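Local structure of Alpha/beta hydrolase fold protein (Ochrobactrum, 4G9E) at residues A[29-34]-A[56-61]; A[8-13]-A[88-93]. The protein is an N-acyl homoserine lactonase of the alpha/beta-hydrolase fold, which hydrolyses the lactone ring of bacterial quorum-sensing signals. All coordinates share one frame; numbering follows the deposited sequence.

Contact 1: residues A[29-34]-A[56-61]; sequences MIHGNS and APDLPG. With C4L (N-butanoyl-L-homoserine), chain C.
H31 and L59 meet where two neighbouring parallel strands of the alpha/beta-hydrolase sheet, 24-30 and 52-57, run out into loops at their C-terminal ends. The imidazole of H31 spans the gap between the loops by using its two nitrogens in opposite senses. ND1 donates to G32 O (2.8 Å) within its own segment, lying on a lone pair in the carbonyl plane, whereas NE2 accepts the backbone N-H of L59. That second bond is 3.0 Å from L59 N to H31 NE2 and nearly straight at 171°, although the donor stands 20° out of the ring plane. With chi1 at 69°, CG of H31 lies between its backbone N and carbonyl carbon, which sends the ring across to the other loop. L59 runs alongside the same ring, its CG 3.6 Å from H31 CE1, and its CD2 reaches I30 CG2 at 4.2 Å. A phenylalanine in place of H31 would probably leave the L59 N-H without its acceptor and take the ring donor from G32 O, so that the two loops could shift against each other.

Two residues beyond H31, N33 bonds the bound N-butanoyl-L-homoserine: its backbone N gives a bond of 2.8 Å to ligand O2, and its ND2 binds O4. L103 N also bonds the ligand, an arrangement consistent with the oxyanion hole of this fold. On the other loop, the D58 carboxylate is bonded to G37 N and forms a salt bridge with R18.

M29 takes part through its backbone; its side chain packs on F40. Its carbonyl O rests 3.5 Å from P57 CD, and one water ties the strand ends together, donating to M29 O at 2.7 Å and to P57 O at 2.8 Å.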
# COMPACT_ATOMS: atom_id res chain seq x y z
N MET A 29 6.68 -1.46 3.32
CA MET A 29 5.80 -1.76 2.20
C MET A 29 4.44 -2.18 2.76
O MET A 29 4.38 -3.10 3.57
CB MET A 29 6.37 -2.89 1.33
CG MET A 29 7.72 -2.57 0.73
SD MET A 29 8.34 -3.83 -0.41
CE MET A 29 7.39 -3.41 -1.87
N ILE A 30 3.38 -1.49 2.32
CA ILE A 30 2.04 -1.73 2.84
C ILE A 30 1.16 -2.30 1.73
O ILE A 30 0.96 -1.66 0.69
CB ILE A 30 1.38 -0.43 3.37
CG1 ILE A 30 2.32 0.34 4.31
CG2 ILE A 30 0.09 -0.76 4.07
CD1 ILE A 30 1.77 1.67 4.75
N HIS A 31 0.65 -3.51 1.95
CA HIS A 31 -0.13 -4.23 0.96
C HIS A 31 -1.54 -3.67 0.77
O HIS A 31 -1.99 -2.77 1.49
CB HIS A 31 -0.18 -5.71 1.31
CG HIS A 31 -0.98 -6.01 2.55
ND1 HIS A 31 -2.36 -6.03 2.56
CD2 HIS A 31 -0.59 -6.33 3.81
CE1 HIS A 31 -2.78 -6.32 3.78
NE2 HIS A 31 -1.73 -6.51 4.55
N GLY A 32 -2.23 -4.24 -0.21
CA GLY A 32 -3.56 -3.79 -0.60
C GLY A 32 -4.71 -4.55 0.02
O GLY A 32 -4.53 -5.43 0.87
N ASN A 33 -5.90 -4.19 -0.41
CA ASN A 33 -7.15 -4.77 0.06
C ASN A 33 -7.13 -6.29 -0.12
O ASN A 33 -6.96 -6.79 -1.23
CB ASN A 33 -8.28 -4.15 -0.74
CG ASN A 33 -9.66 -4.51 -0.23
OD1 ASN A 33 -9.89 -5.60 0.31
ND2 ASN A 33 -10.59 -3.59 -0.42
N SER A 34 -7.31 -7.01 0.99
CA SER A 34 -7.41 -8.48 0.97
C SER A 34 -6.11 -9.17 0.58
O SER A 34 -6.13 -10.35 0.21
CB SER A 34 -8.58 -8.95 0.09
OG SER A 34 -9.81 -8.38 0.53
N ALA A 56 7.58 -5.68 5.61
CA ALA A 56 6.30 -5.96 4.94
C ALA A 56 5.35 -6.64 5.90
O ALA A 56 5.32 -7.87 5.99
CB ALA A 56 6.52 -6.83 3.70
N PRO A 57 4.58 -5.84 6.66
CA PRO A 57 3.64 -6.42 7.63
C PRO A 57 2.35 -6.86 6.99
O PRO A 57 2.09 -6.60 5.82
CB PRO A 57 3.35 -5.26 8.59
CG PRO A 57 4.24 -4.14 8.20
CD PRO A 57 4.65 -4.38 6.77
N ASP A 58 1.52 -7.54 7.77
CA ASP A 58 0.15 -7.82 7.39
C ASP A 58 -0.78 -6.92 8.19
O ASP A 58 -0.68 -6.85 9.42
CB ASP A 58 -0.20 -9.28 7.64
CG ASP A 58 0.56 -10.23 6.73
OD1 ASP A 58 0.99 -9.80 5.65
OD2 ASP A 58 0.72 -11.42 7.09
N LEU A 59 -1.66 -6.21 7.51
CA LEU A 59 -2.66 -5.41 8.20
C LEU A 59 -3.53 -6.29 9.09
O LEU A 59 -3.74 -7.47 8.79
CB LEU A 59 -3.57 -4.69 7.20
CG LEU A 59 -2.91 -3.68 6.26
CD1 LEU A 59 -3.93 -3.16 5.26
CD2 LEU A 59 -2.27 -2.53 7.04
N PRO A 60 -4.07 -5.72 10.17
CA PRO A 60 -5.10 -6.44 10.93
C PRO A 60 -6.15 -7.00 9.98
O PRO A 60 -6.52 -6.32 9.02
CB PRO A 60 -5.69 -5.34 11.83
CG PRO A 60 -4.52 -4.43 12.07
CD PRO A 60 -3.78 -4.39 10.75
N GLY A 61 -6.61 -8.21 10.24
CA GLY A 61 -7.62 -8.85 9.41
C GLY A 61 -7.10 -9.46 8.12
O GLY A 61 -7.89 -10.00 7.35
O1 C4L C . -6.12 -3.27 -4.34
C4 C4L C . -6.66 -2.51 -3.49
O2 C4L C . -6.17 -2.27 -2.37
C3 C4L C . -8.00 -1.88 -3.82
C2 C4L C . -8.19 -1.73 -5.33
C1 C4L C . -9.66 -1.56 -5.71
O3 C4L C . -10.36 -2.80 -5.53
N1 C4L C . -8.14 -0.55 -3.22
C5 C4L C . -8.92 -0.32 -2.15
O4 C4L C . -9.58 -1.19 -1.61
C6 C4L C . -8.97 1.10 -1.64
C7 C4L C . -10.42 1.50 -1.42
C8 C4L C . -11.22 1.54 -2.71
O HOH W 1 2.53 -5.11 3.55

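Contact 2: residues A[8-13]-A[88-93]; sequences LETSHG and MQQLGI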
# COMPACT_ATOMS: atom_id res chain seq x y z
N LEU A 8 4.14 -9.12 16.30
CA LEU A 8 4.07 -8.07 17.31
C LEU A 8 2.71 -8.06 17.98
O LEU A 8 1.69 -8.14 17.31
CB LEU A 8 4.30 -6.71 16.67
CG LEU A 8 5.65 -6.45 15.99
CD1 LEU A 8 5.65 -5.07 15.34
CD2 LEU A 8 6.79 -6.58 17.00
N GLU A 9 2.71 -7.95 19.30
CA GLU A 9 1.47 -7.73 20.03
C GLU A 9 1.20 -6.24 20.08
O GLU A 9 1.90 -5.49 20.77
CB GLU A 9 1.56 -8.31 21.44
CG GLU A 9 1.61 -9.83 21.48
CD GLU A 9 0.32 -10.48 21.01
OE1 GLU A 9 -0.70 -9.77 20.87
OE2 GLU A 9 0.33 -11.71 20.78
N THR A 10 0.20 -5.79 19.32
CA THR A 10 -0.13 -4.38 19.27
C THR A 10 -1.51 -4.13 19.82
O THR A 10 -2.26 -5.07 20.09
CB THR A 10 -0.09 -3.81 17.82
OG1 THR A 10 -1.28 -4.20 17.12
CG2 THR A 10 1.16 -4.30 17.08
N SER A 11 -1.87 -2.87 19.96
CA SER A 11 -3.19 -2.51 20.45
C SER A 11 -4.29 -2.91 19.48
O SER A 11 -5.46 -2.95 19.87
CB SER A 11 -3.28 -1.01 20.75
OG SER A 11 -3.25 -0.23 19.57
N HIS A 12 -3.91 -3.23 18.24
CA HIS A 12 -4.87 -3.63 17.22
C HIS A 12 -5.02 -5.14 17.13
O HIS A 12 -5.96 -5.64 16.49
CB HIS A 12 -4.40 -3.11 15.86
CG HIS A 12 -4.56 -1.63 15.70
ND1 HIS A 12 -3.61 -0.72 16.13
CD2 HIS A 12 -5.57 -0.90 15.17
CE1 HIS A 12 -4.03 0.50 15.86
NE2 HIS A 12 -5.22 0.42 15.28
N GLY A 13 -4.11 -5.86 17.75
CA GLY A 13 -4.04 -7.30 17.58
C GLY A 13 -2.61 -7.75 17.32
O GLY A 13 -1.67 -6.96 17.43
N MET A 88 5.72 0.60 13.53
CA MET A 88 7.02 1.24 13.35
C MET A 88 7.60 1.73 14.68
O MET A 88 8.82 1.69 14.89
CB MET A 88 6.95 2.35 12.31
CG MET A 88 6.53 1.87 10.92
SD MET A 88 7.53 0.52 10.24
CE MET A 88 9.01 1.43 9.81
N GLN A 89 6.72 2.21 15.59
CA GLN A 89 7.13 2.59 16.94
C GLN A 89 7.75 1.37 17.65
O GLN A 89 8.83 1.49 18.26
CB GLN A 89 5.92 3.11 17.72
CG GLN A 89 6.23 3.71 19.08
CD GLN A 89 6.99 5.01 18.91
OE1 GLN A 89 8.04 5.23 19.53
NE2 GLN A 89 6.44 5.92 18.06
N GLN A 90 7.08 0.24 17.62
CA GLN A 90 7.59 -0.96 18.28
C GLN A 90 8.90 -1.43 17.65
O GLN A 90 9.81 -1.90 18.34
CB GLN A 90 6.56 -2.09 18.26
CG GLN A 90 5.37 -1.85 19.19
CD GLN A 90 4.59 -3.12 19.48
OE1 GLN A 90 5.06 -4.22 19.23
NE2 GLN A 90 3.38 -2.97 20.01
N LEU A 91 9.01 -1.29 16.33
CA LEU A 91 10.22 -1.67 15.63
C LEU A 91 11.34 -0.66 15.83
O LEU A 91 12.49 -0.92 15.47
CB LEU A 91 9.95 -1.84 14.13
CG LEU A 91 8.99 -2.94 13.70
CD1 LEU A 91 8.88 -2.96 12.18
CD2 LEU A 91 9.45 -4.29 14.22
N GLY A 92 10.99 0.51 16.37
CA GLY A 92 11.97 1.54 16.66
C GLY A 92 12.52 2.27 15.44
O GLY A 92 13.67 2.71 15.45
N ILE A 93 11.70 2.41 14.40
CA ILE A 93 12.12 3.02 13.14
C ILE A 93 11.21 4.18 12.78
O ILE A 93 10.04 3.97 12.45
CB ILE A 93 12.10 1.98 12.01
CG1 ILE A 93 13.06 0.84 12.34
CG2 ILE A 93 12.44 2.63 10.67
CD1 ILE A 93 12.96 -0.32 11.38
O HOH W 2 5.09 -6.80 20.52
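Q90, in the last turn of helix 77-91, reaches across to strand 4-10 with a chain extended beyond CG (chi2 -163°), which carries its amide to the backbone of E9. NE2 donates to E9 O at 3.0 Å; the bond is nearly straight (173°) and lies in the amide plane, but it comes from 38° above the carbonyl plane. The other end of the amide is held by a water that donates to Q90 OE1 (2.9 Å) and accepts from E9 N, so both polar groups of E9's backbone are linked to one side chain. OE1 also rests 3.7 Å from L8 CB, while NE2 lies near CG2 of T10. L91 follows with an apolar touch, its CD2 4.0 Å from L8 CD1, the two side chains crossing at about a right angle. At G92 the helix stops in a Schellman motif: G92 N returns to Q89 O, and I93 N to M88 O at 3.0 Å. The helix end thus lies against the outermost strand 4-10, with L8 also on V87 of the helix and V17 of strand 13-19, and with M88, L91 and I93 packed on I55 of strand 52-57.

Both contacts reach the same sheet, one beside the ligand pocket and the other at its outermost strand 4-10. Contact 1 lies deep, its centre about 7 Å from that of the chain, and holds G32 and N33 of the ligand pocket, where H248 and Y160 also bond the ligand. Contact 2 is a surface contact about 18 Å from the chain centre, and none of its residues bonds the ligand. Their centres are about 14 Å apart, yet they touch where P60 CG meets H12 CB at 4.0 Å. Helix 77-91 is shared: Y80 and M84 pack on residues of 56-61, and the last turn of the same helix meets strand 4-10.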